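Local coordinates for nitrogenase molybdenum-iron protein beta chain (Clostridium pasteurianum, PDB 4WES), which forms, with the alpha chain, the molybdenum-iron component of nitrogenase, which reduces dinitrogen to ammonium, and shares an [8Fe-7S] cluster with that chain, at residues T5-V10 against H378-N383; I135-T139 against A151-Q155; E295-L299 against Y427-I431. All coordinates share one frame; numbering follows the deposited sequence.

Contact 1 of 3, residues T5-V10 against H378-N383; sequences TPKEIV and HQWIKN
The His-378 imidazole meets Thr-5 obliquely, with the methyl CG2 of Thr-5 3.7 Å from ND1 of His-378. A water lies in the ring plane at the ND1 edge and also bonds Thr-5 OG1. In one of its two conformers, Lys-382 sets CE over one face of the ring, toward the rim. Ile-9 CD1 meets the indole of Trp-380 obliquely, 3.9 Å from Trp-380 CD1. Pro-6 O and Lys-7 O lie nearly in the planes of the Gln-379 and Asn-383 amides that donate to them. Here the N-terminal arm of the chain lies on helix 374-383, which connects parallel strands 367-370 and 388-391 of a Rossmann-like domain. Gln-379 is at the centre of the contact. Gln-379 NE2 donates to Pro-6 O at 2.8 Å, from well above the Pro-6 carbonyl plane. A second, weak bond runs from the same NE2 to Glu-8 O. At the other end of the amide, Gln-379 OE1 accepts Val-10 N at 3.3 Å in an almost straight bond (172°). A water near this oxygen and Val-10 O may bridge them. Both ends of the amide are thus held, which fixes its flip. Around the contact, Glu-402 hydrogen-bonds His-378 NE2 and forms a salt bridge with Lys-382 NZ of the modelled conformer, and Tyr-104 of the alpha chain bonds Thr-5 OG1. Asn-383 CG is anti to its carbonyl carbon (chi1 -74°), and this turns the amide back along the helix. Asn-383 ND2 donates to Lys-7 O at 2.8 Å and to Gln-379 O, one turn earlier, at 2.9 Å.

Contact 2 of 3, residues I135-T139 against A151-Q155; sequences IHTNT and ANMVQ
Asn-152 comes first along the helix, with its CB 3.3 Å from Thr-137 OG1. Thr-137 OG1 also lies 3.0 Å from Asn-152 O. The bond would be weak, and it is not settled, since that proton has another acceptor within reach. The Thr-139 and Asn-152 side chains run past each other in opposite directions, with CG2 of Thr-139 4.1 Å from CB of Asn-152. The amide of Asn-152 turns elsewhere: ND2 is bonded to Gln-24 OE1, and its approach to Asn-138 O is too poorly angled for a hydrogen bond. Met-153 follows with CG anti to the backbone N (chi1 -171°), then bends at chi2 and chi3, which brings the thioether back toward segment 135-139. Met-153 SD lies 3.8 Å from Thr-137 CG2, and Met-153 CE meets Ile-135 CD1 at 4.1 Å, the two side chains crossing at about a right angle. This is a strand-loop-helix unit of a Rossmann-like domain. Strand 133-136 is an edge strand of a parallel sheet within this chain, and helix 146-161 folds back against its end. The connecting loop carries Ser-141, a ligand of the [8Fe-7S] cluster, and the Thr-139 side chain is about 7 Å from the cluster. Helix 24-33 also packs on Met-153 and Thr-139, through Ala-28. Gln-155 takes part through water: its OE1 accepts from a water at 2.8 Å, and the same water is 2.7 Å from Thr-137 OG1.

Contact 3 of 3, residues E295-L299 against Y427-I431; sequences ERGQL and YKGAI
Arg-296 lies on Tyr-427 in the tight half of this contact. Its CB is 3.6 Å from the ring centroid and only 4° off the ring normal, a CH-pi contact over the face. CG of Arg-296 continues across the same face and is 3.5 Å from CE1 of Tyr-427. The chain, extended from CG to NE, carries the guanidinium past the ring. Tyr-427 OH lies at the guanidinium edge, near its plane; the guanidinium and ring planes are 76° apart. Leu-299 fills the next turn. Its CD2 touches Ala-430 CB at 3.6 Å and meets the ring edge at Tyr-427 CD1, while its CB packs on Ile-431 CG1 at 3.9 Å. Helices 290-305 and 426-448 run side by side here, their axes 8.9 Å apart and 23° from parallel. The carboxylate end of Glu-295 is on the looser, partly exposed side. There a water donates to Glu-295 OE1 at 2.7 Å and accepts from Lys-428 N at 2.9 Å. Glu-295 also forms a salt bridge with Arg-189. Gln-298 NE2 donates to Asp-209 O of the second beta subunit. Arg-296 NE and Tyr-427 OH share one carboxylate oxygen, Asp-274 OD1, whose charge probably helps offset that of the buried guanidinium.

How the contacts relate
Contact 3 is the buried one, and it joins two helices mainly through apolar and CH-pi packing. Contact 1 is partly buried, farther from the chain centre, and depends on side-chain amides that grip the backbone of an irregular arm. Contact 2 is also partly buried but closest to the centre; it sets a strand end against the helix that follows it and mixes a methionine with a water bridge. No structural element is common to any two of them. The contacts do not touch, with centres 34 to 38 Å apart. Contacts 2 and 3 lie on opposite sides of the chain centre. Contact 2 is near the [8Fe-7S] cluster, whereas contacts 1 and 3 have neighbours on other subunits.

Contact 1 of 3, residues T5-V10 against H378-N383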
loop_
_atom_site.group_PDB
_atom_site.type_symbol
_atom_site.label_atom_id
_atom_site.label_comp_id
_atom_site.label_asym_id
_atom_site.label_seq_id
_atom_site.Cartn_x
_atom_site.Cartn_y
_atom_site.Cartn_z
ATOM N N THR B 5 18.935 13.345 17.181
ATOM C CA THR B 5 17.776 14.130 17.558
ATOM C C THR B 5 17.368 13.807 19.003
ATOM O O THR B 5 16.946 12.680 19.266
ATOM C CB THR B 5 16.608 13.828 16.609
ATOM O OG1 THR B 5 17.056 14.118 15.288
ATOM C CG2 THR B 5 15.409 14.685 16.968
ATOM N N PRO B 6 17.500 14.774 19.924
ATOM C CA PRO B 6 17.184 14.431 21.309
ATOM C C PRO B 6 15.718 14.582 21.610
ATOM O O PRO B 6 14.980 15.262 20.896
ATOM C CB PRO B 6 17.983 15.451 22.109
ATOM C CG PRO B 6 18.239 16.601 21.226
ATOM C CD PRO B 6 18.026 16.142 19.782
ATOM N N LYS B 7 15.305 13.962 22.714
ATOM C CA LYS B 7 13.948 14.139 23.198
ATOM C C LYS B 7 13.705 15.555 23.733
ATOM O O LYS B 7 12.641 16.102 23.592
ATOM C CB LYS B 7 13.700 13.115 24.302
ATOM C CG LYS B 7 12.297 13.133 24.875
ATOM C CD LYS B 7 12.089 12.039 25.885
ATOM C CE LYS B 7 10.701 12.150 26.501
ATOM N NZ LYS B 7 10.489 11.133 27.555
ATOM N N GLU B 8 14.707 16.129 24.392
ATOM C CA GLU B 8 14.530 17.439 25.017
ATOM C C GLU B 8 14.415 18.535 23.954
ATOM O O GLU B 8 15.327 18.759 23.153
ATOM C CB GLU B 8 15.677 17.702 25.981
ATOM C CG GLU B 8 15.849 16.641 27.070
ATOM C CD GLU B 8 16.271 15.192 26.674
ATOM O OE1 GLU B 8 17.036 14.949 25.658
ATOM O OE2 GLU B 8 15.857 14.274 27.474
ATOM N N ILE B 9 13.272 19.182 23.929
ATOM C CA ILE B 9 12.902 20.054 22.831
ATOM C C ILE B 9 13.726 21.314 22.893
ATOM O O ILE B 9 13.943 21.885 23.976
ATOM C CB ILE B 9 11.392 20.354 22.825
ATOM C CG1 ILE B 9 10.565 19.135 22.331
ATOM C CG2 ILE B 9 11.088 21.550 21.943
ATOM C CD1 ILE B 9 9.120 19.183 22.789
ATOM N N VAL B 10 14.233 21.731 21.739
ATOM C CA VAL B 10 14.987 22.976 21.610
ATOM C C VAL B 10 14.180 23.887 20.729
ATOM O O VAL B 10 13.720 23.494 19.627
ATOM C CB VAL B 10 16.390 22.765 20.982
ATOM C CG1 VAL B 10 17.154 24.085 20.857
ATOM C CG2 VAL B 10 17.195 21.726 21.762
ATOM N N HIS B 378 9.870 15.453 14.806
ATOM C CA HIS B 378 10.455 14.274 15.434
ATOM C C HIS B 378 10.583 14.470 16.946
ATOM O O HIS B 378 10.238 13.581 17.736
ATOM C CB HIS B 378 11.775 13.922 14.774
ATOM C CG HIS B 378 12.289 12.588 15.191
ATOM N ND1 HIS B 378 13.562 12.186 14.887
ATOM C CD2 HIS B 378 11.695 11.558 15.852
ATOM C CE1 HIS B 378 13.740 10.968 15.368
ATOM N NE2 HIS B 378 12.607 10.557 15.938
ATOM N N GLN B 379 11.111 15.616 17.357
ATOM C CA GLN B 379 11.217 15.889 18.801
ATOM C C GLN B 379 9.861 15.791 19.483
ATOM O O GLN B 379 9.745 15.219 20.588
ATOM C CB GLN B 379 11.831 17.251 19.089
ATOM C CG GLN B 379 13.274 17.376 18.628
ATOM C CD GLN B 379 14.011 18.452 19.439
ATOM O OE1 GLN B 379 13.769 19.639 19.284
ATOM N NE2 GLN B 379 14.848 18.003 20.337
ATOM N N TRP B 380 8.825 16.359 18.879
ATOM C CA TRP B 380 7.501 16.281 19.480
ATOM C C TRP B 380 7.043 14.833 19.630
ATOM O O TRP B 380 6.488 14.472 20.673
ATOM C CB TRP B 380 6.490 17.072 18.657
ATOM C CG TRP B 380 6.824 18.509 18.482
ATOM C CD1 TRP B 380 7.762 19.263 19.165
ATOM C CD2 TRP B 380 6.222 19.386 17.549
ATOM N NE1 TRP B 380 7.776 20.548 18.685
ATOM C CE2 TRP B 380 6.845 20.641 17.683
ATOM C CE3 TRP B 380 5.211 19.223 16.596
ATOM C CZ2 TRP B 380 6.468 21.733 16.911
ATOM C CZ3 TRP B 380 4.847 20.300 15.834
ATOM C CH2 TRP B 380 5.468 21.536 16.003
ATOM N N ILE B 381 7.270 14.033 18.590
ATOM C CA ILE B 381 6.885 12.627 18.619
ATOM C C ILE B 381 7.580 11.877 19.739
ATOM O O ILE B 381 6.990 11.016 20.374
ATOM C CB ILE B 381 7.131 11.992 17.248
ATOM C CG1 ILE B 381 6.088 12.504 16.251
ATOM C CG2 ILE B 381 7.116 10.488 17.312
ATOM C CD1 ILE B 381 6.417 12.208 14.796
ATOM N N LYS B 382 8.846 12.226 19.995
ATOM C CA LYS B 382 9.554 11.575 21.095
ATOM C C LYS B 382 8.953 11.868 22.470
ATOM O O LYS B 382 9.166 11.105 23.423
ATOM C CB LYS B 382 11.028 11.990 21.108
ATOM C CG LYS B 382 11.822 11.461 19.932
ATOM C CD LYS B 382 13.236 12.011 19.948
ATOM C CE LYS B 382 14.058 11.363 18.865
ATOM N NZ LYS B 382 14.184 9.891 19.093
ATOM N N ASN B 383 8.250 12.992 22.573
ATOM C CA ASN B 383 7.571 13.354 23.812
ATOM C C ASN B 383 6.163 12.816 23.929
ATOM O O ASN B 383 5.736 12.480 25.032
ATOM C CB ASN B 383 7.618 14.861 23.996
ATOM C CG ASN B 383 8.999 15.327 24.396
ATOM O OD1 ASN B 383 9.306 15.364 25.578
ATOM N ND2 ASN B 383 9.834 15.655 23.430
HETATM O O HOH W 1 14.987 14.216 13.576
HETATM O O HOH W 2 14.486 21.792 17.713
#

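Contact 2 of 3, residues I135-T139 against A151-Q155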
loop_
_atom_site.group_PDB
_atom_site.type_symbol
_atom_site.label_atom_id
_atom_site.label_comp_id
_atom_site.label_asym_id
_atom_site.label_seq_id
_atom_site.Cartn_x
_atom_site.Cartn_y
_atom_site.Cartn_z
ATOM N N ILE B 135 8.248 35.485 -21.328
ATOM C CA ILE B 135 7.609 36.035 -20.160
ATOM C C ILE B 135 8.502 35.817 -18.940
ATOM O O ILE B 135 9.466 35.056 -19.002
ATOM C CB ILE B 135 6.209 35.414 -19.933
ATOM C CG1 ILE B 135 6.243 33.969 -19.461
ATOM C CG2 ILE B 135 5.368 35.546 -21.203
ATOM C CD1 ILE B 135 4.919 33.484 -18.950
ATOM N N HIS B 136 8.190 36.481 -17.837
ATOM C CA HIS B 136 9.001 36.288 -16.627
ATOM C C HIS B 136 8.192 36.484 -15.362
ATOM O O HIS B 136 7.132 37.130 -15.358
ATOM C CB HIS B 136 10.216 37.237 -16.571
ATOM C CG HIS B 136 9.944 38.543 -15.900
ATOM N ND1 HIS B 136 9.269 39.595 -16.497
ATOM C CD2 HIS B 136 10.260 38.952 -14.659
ATOM C CE1 HIS B 136 9.184 40.596 -15.641
ATOM N NE2 HIS B 136 9.771 40.229 -14.515
ATOM N N THR B 137 8.734 35.926 -14.276
ATOM C CA THR B 137 8.397 36.312 -12.926
ATOM C C THR B 137 9.689 36.479 -12.124
ATOM O O THR B 137 10.760 36.192 -12.626
ATOM C CB THR B 137 7.437 35.328 -12.243
ATOM O OG1 THR B 137 7.013 35.867 -10.997
ATOM C CG2 THR B 137 8.067 33.996 -12.039
ATOM N N ASN B 138 9.554 37.008 -10.911
ATOM C CA ASN B 138 10.674 37.171 -9.977
ATOM C C ASN B 138 10.449 36.256 -8.792
ATOM O O ASN B 138 9.386 36.308 -8.148
ATOM C CB ASN B 138 10.777 38.633 -9.503
ATOM C CG ASN B 138 11.094 39.573 -10.638
ATOM O OD1 ASN B 138 10.182 40.097 -11.321
ATOM N ND2 ASN B 138 12.377 39.775 -10.892
ATOM N N THR B 139 11.427 35.413 -8.517
ATOM C CA THR B 139 11.309 34.321 -7.541
ATOM C C THR B 139 12.502 34.270 -6.582
ATOM O O THR B 139 13.271 33.314 -6.576
ATOM C CB THR B 139 11.113 32.985 -8.282
ATOM O OG1 THR B 139 12.088 32.833 -9.316
ATOM C CG2 THR B 139 9.738 32.913 -8.904
ATOM N N ALA B 151 3.123 30.449 -7.183
ATOM C CA ALA B 151 2.177 31.556 -7.199
ATOM C C ALA B 151 2.662 32.693 -8.056
ATOM O O ALA B 151 1.864 33.328 -8.790
ATOM C CB ALA B 151 1.904 32.052 -5.800
ATOM N N ASN B 152 3.944 33.008 -7.941
ATOM C CA ASN B 152 4.555 34.082 -8.708
ATOM C C ASN B 152 4.576 33.795 -10.217
ATOM O O ASN B 152 4.254 34.670 -11.036
ATOM C CB ASN B 152 5.979 34.374 -8.184
ATOM C CG ASN B 152 5.962 35.153 -6.907
ATOM O OD1 ASN B 152 5.022 35.894 -6.628
ATOM N ND2 ASN B 152 6.990 34.992 -6.108
ATOM N N MET B 153 4.852 32.563 -10.609
ATOM C CA MET B 153 4.847 32.228 -12.020
ATOM C C MET B 153 3.430 32.384 -12.575
ATOM O O MET B 153 3.251 32.838 -13.709
ATOM C CB MET B 153 5.366 30.802 -12.255
ATOM C CG MET B 153 5.595 30.467 -13.734
ATOM S SD MET B 153 7.082 31.211 -14.464
ATOM C CE MET B 153 6.414 32.600 -15.291
ATOM N N VAL B 154 2.414 31.979 -11.805
ATOM C CA VAL B 154 1.029 32.159 -12.279
ATOM C C VAL B 154 0.738 33.640 -12.472
ATOM O O VAL B 154 0.113 34.048 -13.472
ATOM C CB VAL B 154 0.026 31.485 -11.323
ATOM C CG1 VAL B 154 -1.389 31.715 -11.772
ATOM C CG2 VAL B 154 0.297 29.984 -11.218
ATOM N N GLN B 155 1.161 34.479 -11.533
ATOM C CA GLN B 155 1.069 35.900 -11.721
ATOM C C GLN B 155 1.758 36.376 -12.993
ATOM O O GLN B 155 1.206 37.223 -13.746
ATOM C CB GLN B 155 1.630 36.655 -10.512
ATOM C CG GLN B 155 1.448 38.152 -10.684
ATOM C CD GLN B 155 2.206 38.949 -9.693
ATOM O OE1 GLN B 155 3.403 38.748 -9.502
ATOM N NE2 GLN B 155 1.505 39.850 -9.016
HETATM O O HOH W 3 5.251 37.929 -11.413
#

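Contact 3 of 3, residues E295-L299 against Y427-I431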
loop_
_atom_site.group_PDB
_atom_site.type_symbol
_atom_site.label_atom_id
_atom_site.label_comp_id
_atom_site.label_asym_id
_atom_site.label_seq_id
_atom_site.Cartn_x
_atom_site.Cartn_y
_atom_site.Cartn_z
ATOM N N GLU B 295 -20.085 8.981 -6.255
ATOM C CA GLU B 295 -18.712 8.999 -5.726
ATOM C C GLU B 295 -18.666 9.522 -4.282
ATOM O O GLU B 295 -17.997 8.945 -3.415
ATOM C CB GLU B 295 -17.815 9.895 -6.569
ATOM C CG GLU B 295 -17.657 9.573 -8.014
ATOM C CD GLU B 295 -17.063 10.685 -8.915
ATOM O OE1 GLU B 295 -16.420 11.625 -8.423
ATOM O OE2 GLU B 295 -17.240 10.566 -10.199
ATOM N N ARG B 296 -19.387 10.608 -4.031
ATOM C CA ARG B 296 -19.448 11.143 -2.676
ATOM C C ARG B 296 -20.012 10.102 -1.730
ATOM O O ARG B 296 -19.521 9.888 -0.618
ATOM C CB ARG B 296 -20.256 12.427 -2.626
ATOM C CG ARG B 296 -20.257 13.050 -1.239
ATOM C CD ARG B 296 -21.139 14.283 -1.217
ATOM N NE ARG B 296 -21.055 15.025 0.057
ATOM C CZ ARG B 296 -21.609 14.675 1.224
ATOM N NH1 ARG B 296 -22.416 13.613 1.314
ATOM N NH2 ARG B 296 -21.381 15.397 2.306
ATOM N N GLY B 297 -21.103 9.456 -2.137
ATOM C CA GLY B 297 -21.707 8.462 -1.290
ATOM C C GLY B 297 -20.869 7.226 -1.060
ATOM O O GLY B 297 -20.986 6.586 -0.018
ATOM N N GLN B 298 -20.027 6.867 -2.034
ATOM C CA GLN B 298 -19.059 5.799 -1.823
ATOM C C GLN B 298 -17.996 6.239 -0.804
ATOM O O GLN B 298 -17.562 5.429 0.026
ATOM C CB GLN B 298 -18.382 5.406 -3.136
ATOM C CG GLN B 298 -19.320 4.677 -4.101
ATOM C CD GLN B 298 -18.700 4.543 -5.470
ATOM O OE1 GLN B 298 -18.091 5.493 -5.994
ATOM N NE2 GLN B 298 -18.832 3.386 -6.053
ATOM N N LEU B 299 -17.551 7.483 -0.888
ATOM C CA LEU B 299 -16.621 7.981 0.131
ATOM C C LEU B 299 -17.250 7.922 1.517
ATOM O O LEU B 299 -16.615 7.419 2.460
ATOM C CB LEU B 299 -16.255 9.438 -0.198
ATOM C CG LEU B 299 -15.437 10.134 0.887
ATOM C CD1 LEU B 299 -14.129 9.427 1.219
ATOM C CD2 LEU B 299 -15.222 11.596 0.524
ATOM N N TYR B 427 -13.760 13.430 -4.463
ATOM C CA TYR B 427 -14.240 12.250 -3.764
ATOM C C TYR B 427 -13.393 11.043 -4.127
ATOM O O TYR B 427 -13.094 10.213 -3.246
ATOM C CB TYR B 427 -15.728 12.017 -4.061
ATOM C CG TYR B 427 -16.574 13.239 -3.790
ATOM C CD1 TYR B 427 -16.675 13.793 -2.519
ATOM C CD2 TYR B 427 -17.304 13.853 -4.803
ATOM C CE1 TYR B 427 -17.442 14.929 -2.258
ATOM C CE2 TYR B 427 -18.062 14.974 -4.562
ATOM C CZ TYR B 427 -18.140 15.513 -3.292
ATOM O OH TYR B 427 -18.889 16.639 -3.078
ATOM N N LYS B 428 -12.971 10.948 -5.378
ATOM C CA LYS B 428 -12.124 9.860 -5.836
ATOM C C LYS B 428 -10.788 9.814 -5.080
ATOM O O LYS B 428 -10.314 8.762 -4.637
ATOM C CB LYS B 428 -11.865 10.037 -7.334
ATOM C CG LYS B 428 -10.977 9.017 -8.010
ATOM C CD LYS B 428 -10.767 9.168 -9.525
ATOM C CE LYS B 428 -9.729 8.129 -9.969
ATOM N NZ LYS B 428 -9.184 8.307 -11.350
ATOM N N GLY B 429 -10.159 10.972 -4.950
ATOM C CA GLY B 429 -8.899 11.067 -4.238
ATOM C C GLY B 429 -9.062 10.795 -2.757
ATOM O O GLY B 429 -8.198 10.172 -2.119
ATOM N N ALA B 430 -10.182 11.224 -2.178
ATOM C CA ALA B 430 -10.456 10.962 -0.775
ATOM C C ALA B 430 -10.596 9.468 -0.506
ATOM O O ALA B 430 -10.109 8.974 0.515
ATOM C CB ALA B 430 -11.720 11.698 -0.345
ATOM N N ILE B 431 -11.259 8.753 -1.415
ATOM C CA ILE B 431 -11.386 7.307 -1.297
ATOM C C ILE B 431 -9.998 6.673 -1.280
ATOM O O ILE B 431 -9.699 5.795 -0.460
ATOM C CB ILE B 431 -12.270 6.763 -2.448
ATOM C CG1 ILE B 431 -13.726 7.145 -2.181
ATOM C CG2 ILE B 431 -12.100 5.255 -2.637
ATOM C CD1 ILE B 431 -14.640 6.953 -3.420
HETATM O O HOH W 4 -14.273 12.839 -7.228
#